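Local coordinates for protein macrolide 2'-phosphotransferase MphH (Brachybacterium faecium, PDB 5UXD) that probably inactivates macrolide antibiotics by transferring a phosphate to their 2'-hydroxyl, and binds azithromycin, at residues T119-A122 / R123-S127; R254-P257 / G258-R261. All coordinates share one frame; numbering follows the deposited sequence. Where two conformers were deposited one is given.

Contact 1: T119-A122 / R123-S127; sequences TVYA and RSLGS
Four successive backbone bonds join Thr119-Ala122 to the next turn of the same helix. Arg123 N donates to Thr119 O, Ser124 N to Val120 O, Leu125 N to Tyr121 O at 2.8 Å and Gly126 N to Ala122 O; this i to i+4 series defines the first turns of an alpha helix. Side chains on different faces of it meet different neighbours. On the exposed side, Arg123 runs alongside Thr119, pointing the same way. With CG anti to its own carbonyl carbon (chi1 -66°) and a bend at chi3, its chain folds back along the helix, so that one guanidinium face lies over Thr119 O and the Val120 backbone, while NH2 comes within 3.7 Å of Val120 CG2. A long, flexible arginine can thus cover the first turn and keep its charge near solvent. On the buried side, Leu125 CB meets the Tyr121 ring at CE2, 4.2 Å away. Small Ala122 faces Ile240 and Val243 of helix 238-250, and His232 of helix 230-235. Tyr121 and Leu125 also touch His232 and pack on Ile211 of strand 210-214, to whose backbone N Ser124 OG is hydrogen-bonded.

Contact 2: R254-P257 / G258-R261; sequences RPWP and GLAR
Pro257 O is gripped by two waters, water 1 at 2.9 Å and water 2 at 3.1 Å, each of which donates to it. Water 1 accepts from Arg261 N and water 2 from Ala260 N, so solvent bridges this carbonyl to amides of the first helical turn. Beside them Leu259 N donates directly to Trp256 O at 3.0 Å, reaching it from above the carbonyl plane, as the i+3 to i bond of the turn. The apolar half of the contact is a CH-pi interaction: in the conformer given, one of two, Leu259 CD1 stands over one face of the indole, 3.5 Å from the centroid of the six-membered ring and 9° off its normal. Trp256 CG sits between its backbone N and carbonyl carbon (chi1 51°), which turns one indole face to Leu259; its NE1 is hydrogen-bonded to Cys187 O. Leucine suits this place because CB, CG and CD1 can lie along the indole, and in this conformer CD1 also touches Pro255 CB at 3.9 Å. The ring of Pro257 fixes its phi near the value needed at the second position of the turn, and Gly258 follows as N-cap residue. A type I beta turn leading into a helix, here helix 259-268, is what this corner exemplifies.

In the fold
Following the chain from the N terminus, contact 1 comes first, in the opening turns of helix 119-133, just after strand 110-112. It closes no loop beyond the helical turn itself. Contact 2 lies far later, where the connection after helix 238-250 turns into helix 259-268, and closes the four-residue turn from Trp256 to Leu259. The two are in series, neither nesting nor crossing, with centres about 17 Å apart and nearest atoms about 9 Å apart. Helix 238-250 links them: it packs against 119-127 through Ile240 and Val243, and against 254-261 through Phe241, Leu245 and Tyr248. Contact 1 sits where helices meet strand 210-214; contact 2 lies away from the ligand sites of this kinase-like phosphotransferase.

Contact 1: T119-A122 / R123-S127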
ATOM      1  N   THR A 119      18.075  -3.923 -11.999  1.00 17.29           N
ATOM      2  CA  THR A 119      17.820  -2.710 -12.781  1.00 22.45           C
ATOM      3  C   THR A 119      16.482  -2.775 -13.509  1.00 19.48           C
ATOM      4  O   THR A 119      15.863  -1.733 -13.757  1.00 17.69           O
ATOM      5  CB  THR A 119      18.926  -2.485 -13.801  1.00 17.95           C
ATOM      6  OG1 THR A 119      19.158  -3.706 -14.511  1.00 23.44           O
ATOM      7  CG2 THR A 119      20.213  -2.043 -13.118  1.00 15.40           C
ATOM      8  N   VAL A 120      16.029  -3.974 -13.872  1.00 20.51           N
ATOM      9  CA  VAL A 120      14.741  -4.101 -14.558  1.00 17.96           C
ATOM     10  C   VAL A 120      13.609  -3.643 -13.649  1.00 16.05           C
ATOM     11  O   VAL A 120      12.752  -2.847 -14.054  1.00 18.49           O
ATOM     12  CB  VAL A 120      14.531  -5.542 -15.054  1.00 26.52           C
ATOM     13  CG1 VAL A 120      13.108  -5.731 -15.543  1.00 19.81           C
ATOM     14  CG2 VAL A 120      15.507  -5.854 -16.181  1.00 24.61           C
ATOM     15  N   TYR A 121      13.593  -4.123 -12.398  1.00 16.35           N
ATOM     16  CA  TYR A 121      12.560  -3.701 -11.452  1.00 15.79           C
ATOM     17  C   TYR A 121      12.658  -2.209 -11.151  1.00 13.82           C
ATOM     18  O   TYR A 121      11.634  -1.520 -11.036  1.00 15.92           O
ATOM     19  CB  TYR A 121      12.661  -4.502 -10.150  1.00 17.88           C
ATOM     20  CG  TYR A 121      11.525  -4.215  -9.188  1.00 20.91           C
ATOM     21  CD1 TYR A 121      10.324  -4.905  -9.288  1.00 16.95           C
ATOM     22  CD2 TYR A 121      11.651  -3.243  -8.188  1.00 23.30           C
ATOM     23  CE1 TYR A 121       9.278  -4.653  -8.422  1.00 21.44           C
ATOM     24  CE2 TYR A 121      10.606  -2.978  -7.321  1.00 22.24           C
ATOM     25  CZ  TYR A 121       9.421  -3.697  -7.444  1.00 23.66           C
ATOM     26  OH  TYR A 121       8.372  -3.458  -6.589  1.00 27.30           O
ATOM     27  N   ALA A 122      13.878  -1.706 -10.975  1.00 14.99           N
ATOM     28  CA  ALA A 122      14.075  -0.280 -10.717  1.00 13.40           C
ATOM     29  C   ALA A 122      13.461   0.566 -11.828  1.00 13.17           C
ATOM     30  O   ALA A 122      12.728   1.527 -11.553  1.00 15.02           O
ATOM     31  CB  ALA A 122      15.570   0.030 -10.560  1.00 15.72           C
ATOM     32  N   ARG A 123      13.729   0.215 -13.095  1.00 16.35           N
ATOM     33  CA  ARG A 123      13.143   1.011 -14.177  1.00 17.60           C
ATOM     34  C   ARG A 123      11.633   0.830 -14.266  1.00 20.25           C
ATOM     35  O   ARG A 123      10.907   1.791 -14.555  1.00 19.31           O
ATOM     36  CB  ARG A 123      13.788   0.676 -15.528  1.00 23.83           C
ATOM     37  CG  ARG A 123      15.238   1.069 -15.605  1.00 25.72           C
ATOM     38  CD  ARG A 123      15.850   0.752 -16.950  1.00 31.39           C
ATOM     39  NE  ARG A 123      16.606  -0.491 -16.892  1.00 48.25           N
ATOM     40  CZ  ARG A 123      16.241  -1.615 -17.495  1.00 50.18           C
ATOM     41  NH1 ARG A 123      15.135  -1.655 -18.233  1.00 58.68           N
ATOM     42  NH2 ARG A 123      16.998  -2.694 -17.387  1.00 35.95           N
ATOM     43  N   SER A 124      11.132  -0.383 -14.022  1.00 17.84           N
ATOM     44  CA  SER A 124       9.691  -0.601 -14.041  1.00 16.78           C
ATOM     45  C   SER A 124       9.002   0.205 -12.949  1.00 15.21           C
ATOM     46  O   SER A 124       7.983   0.863 -13.195  1.00 16.41           O
ATOM     47  CB  SER A 124       9.400  -2.097 -13.889  1.00 18.44           C
ATOM     48  OG  SER A 124       8.012  -2.338 -13.807  1.00 25.24           O
ATOM     49  N   LEU A 125       9.563   0.188 -11.740  1.00 15.30           N
ATOM     50  CA  LEU A 125       8.981   0.933 -10.628  1.00 14.90           C
ATOM     51  C   LEU A 125       8.953   2.433 -10.911  1.00 15.37           C
ATOM     52  O   LEU A 125       7.924   3.094 -10.728  1.00 17.70           O
ATOM     53  CB  LEU A 125       9.754   0.644  -9.341  1.00 14.15           C
ATOM     54  CG  LEU A 125       9.242   1.475  -8.159  1.00 13.64           C
ATOM     55  CD1 LEU A 125       7.840   1.016  -7.783  1.00 23.01           C
ATOM     56  CD2 LEU A 125      10.167   1.365  -6.961  1.00 20.91           C
ATOM     57  N   GLY A 126      10.072   2.992 -11.362  1.00 16.76           N
ATOM     58  CA  GLY A 126      10.092   4.423 -11.649  1.00 16.50           C
ATOM     59  C   GLY A 126       9.086   4.812 -12.717  1.00 15.93           C
ATOM     60  O   GLY A 126       8.485   5.888 -12.652  1.00 17.70           O
ATOM     61  N   SER A 127       8.884   3.937 -13.710  1.00 16.39           N
ATOM     62  CA  SER A 127       7.913   4.212 -14.764  0.53 20.15           C
ATOM     63  C   SER A 127       6.486   4.172 -14.228  1.00 21.26           C
ATOM     64  O   SER A 127       5.669   5.050 -14.545  1.00 16.94           O
ATOM     65  CB  SER A 127       8.081   3.211 -15.911  0.53 24.54           C
ATOM     66  OG  SER A 127       9.301   3.422 -16.606  0.53 26.04           O
TER

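Contact 2: R254-P257 / G258-R261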
ATOM      1  N   ARG A 254       9.104  14.557 -10.813  1.00 16.00           N
ATOM      2  CA  ARG A 254       9.886  15.743 -10.459  1.00 13.55           C
ATOM      3  C   ARG A 254      10.535  15.545  -9.088  1.00 21.08           C
ATOM      4  O   ARG A 254      10.094  16.116  -8.080  1.00 16.51           O
ATOM      5  CB  ARG A 254       9.018  17.002 -10.508  1.00 21.14           C
ATOM      6  CG  ARG A 254       8.513  17.296 -11.937  1.00 23.12           C
ATOM      7  CD  ARG A 254       7.649  18.560 -12.054  1.00 27.69           C
ATOM      8  NE  ARG A 254       6.466  18.495 -11.205  1.00 29.75           N
ATOM      9  CZ  ARG A 254       5.432  17.682 -11.413  1.00 47.69           C
ATOM     10  NH1 ARG A 254       5.425  16.850 -12.448  1.00 49.83           N
ATOM     11  NH2 ARG A 254       4.401  17.695 -10.576  1.00 44.09           N
ATOM     12  N   PRO A 255      11.596  14.744  -9.015  1.00 16.15           N
ATOM     13  CA  PRO A 255      12.273  14.537  -7.733  1.00 15.06           C
ATOM     14  C   PRO A 255      13.089  15.766  -7.369  1.00 18.45           C
ATOM     15  O   PRO A 255      13.316  16.647  -8.198  1.00 23.72           O
ATOM     16  CB  PRO A 255      13.171  13.325  -8.005  1.00 18.18           C
ATOM     17  CG  PRO A 255      13.500  13.437  -9.450  1.00 20.29           C
ATOM     18  CD  PRO A 255      12.276  14.045 -10.119  1.00 15.98           C
ATOM     19  N   TRP A 256      13.495  15.839  -6.101  1.00 19.91           N
ATOM     20  CA  TRP A 256      14.302  16.942  -5.590  1.00 16.18           C
ATOM     21  C   TRP A 256      15.586  16.387  -4.971  1.00 20.31           C
ATOM     22  O   TRP A 256      15.661  15.196  -4.645  1.00 18.15           O
ATOM     23  CB  TRP A 256      13.516  17.774  -4.558  1.00 17.16           C
ATOM     24  CG  TRP A 256      12.887  16.939  -3.449  1.00 15.07           C
ATOM     25  CD1 TRP A 256      13.372  16.768  -2.186  1.00 17.65           C
ATOM     26  CD2 TRP A 256      11.669  16.162  -3.519  1.00 16.69           C
ATOM     27  NE1 TRP A 256      12.540  15.935  -1.467  1.00 16.82           N
ATOM     28  CE2 TRP A 256      11.486  15.560  -2.258  1.00 19.39           C
ATOM     29  CE3 TRP A 256      10.718  15.930  -4.522  1.00 15.09           C
ATOM     30  CZ2 TRP A 256      10.387  14.733  -1.970  1.00 18.54           C
ATOM     31  CZ3 TRP A 256       9.624  15.117  -4.234  1.00 20.95           C
ATOM     32  CH2 TRP A 256       9.476  14.518  -2.969  1.00 18.00           C
ATOM     33  N   PRO A 257      16.632  17.216  -4.833  1.00 18.19           N
ATOM     34  CA  PRO A 257      17.952  16.684  -4.430  1.00 23.43           C
ATOM     35  C   PRO A 257      17.967  15.889  -3.133  1.00 16.33           C
ATOM     36  O   PRO A 257      18.662  14.877  -3.053  1.00 20.55           O
ATOM     37  CB  PRO A 257      18.806  17.952  -4.308  1.00 21.39           C
ATOM     38  CG  PRO A 257      18.211  18.883  -5.340  1.00 23.05           C
ATOM     39  CD  PRO A 257      16.719  18.596  -5.333  1.00 18.14           C
ATOM     40  N   GLY A 258      17.244  16.316  -2.111  1.00 20.58           N
ATOM     41  CA  GLY A 258      17.292  15.564  -0.872  1.00 16.12           C
ATOM     42  C   GLY A 258      16.261  14.454  -0.749  1.00 15.95           C
ATOM     43  O   GLY A 258      15.974  14.010   0.367  1.00 15.36           O
ATOM     44  N   LEU A 259      15.719  13.978  -1.881  1.00 12.78           N
ATOM     45  CA  LEU A 259      14.645  12.987  -1.808  0.71 11.25           C
ATOM     46  C   LEU A 259      15.132  11.674  -1.201  1.00 16.12           C
ATOM     47  O   LEU A 259      14.421  11.076  -0.385  1.00 14.71           O
ATOM     48  CB  LEU A 259      14.035  12.744  -3.191  0.71 14.91           C
ATOM     49  CG  LEU A 259      12.791  11.845  -3.330  0.71 16.35           C
ATOM     50  CD1 LEU A 259      11.907  12.321  -4.483  0.71 13.31           C
ATOM     51  CD2 LEU A 259      13.174  10.397  -3.522  0.71 12.17           C
ATOM     52  N   ALA A 260      16.323  11.205  -1.576  1.00 17.72           N
ATOM     53  CA  ALA A 260      16.780   9.930  -1.029  1.00 15.88           C
ATOM     54  C   ALA A 260      17.005  10.053   0.474  1.00 18.54           C
ATOM     55  O   ALA A 260      16.625   9.154   1.239  1.00 13.94           O
ATOM     56  CB  ALA A 260      18.043   9.448  -1.750  1.00 14.64           C
ATOM     57  N   ARG A 261      17.573  11.183   0.906  1.00 14.65           N
ATOM     58  CA  ARG A 261      17.753  11.445   2.331  0.52 14.21           C
ATOM     59  C   ARG A 261      16.418  11.385   3.059  1.00 14.67           C
ATOM     60  O   ARG A 261      16.274  10.681   4.066  1.00 11.07           O
ATOM     61  CB  ARG A 261      18.427  12.812   2.511  0.52 14.98           C
ATOM     62  CG  ARG A 261      18.489  13.357   3.938  0.52 18.03           C
ATOM     63  CD  ARG A 261      18.858  14.856   3.937  0.52 23.95           C
ATOM     64  NE  ARG A 261      20.065  15.120   3.154  0.52 26.41           N
ATOM     65  CZ  ARG A 261      20.311  16.252   2.495  0.52 20.81           C
ATOM     66  NH1 ARG A 261      19.437  17.253   2.515  0.52 18.40           N
ATOM     67  NH2 ARG A 261      21.438  16.380   1.811  0.52 24.31           N
TER
HETATM   68  O   HOH W   1      19.074  12.863  -1.014  1.00 17.20           O
HETATM   69  O   HOH W   2      17.961  12.033  -4.091  1.00 18.67           O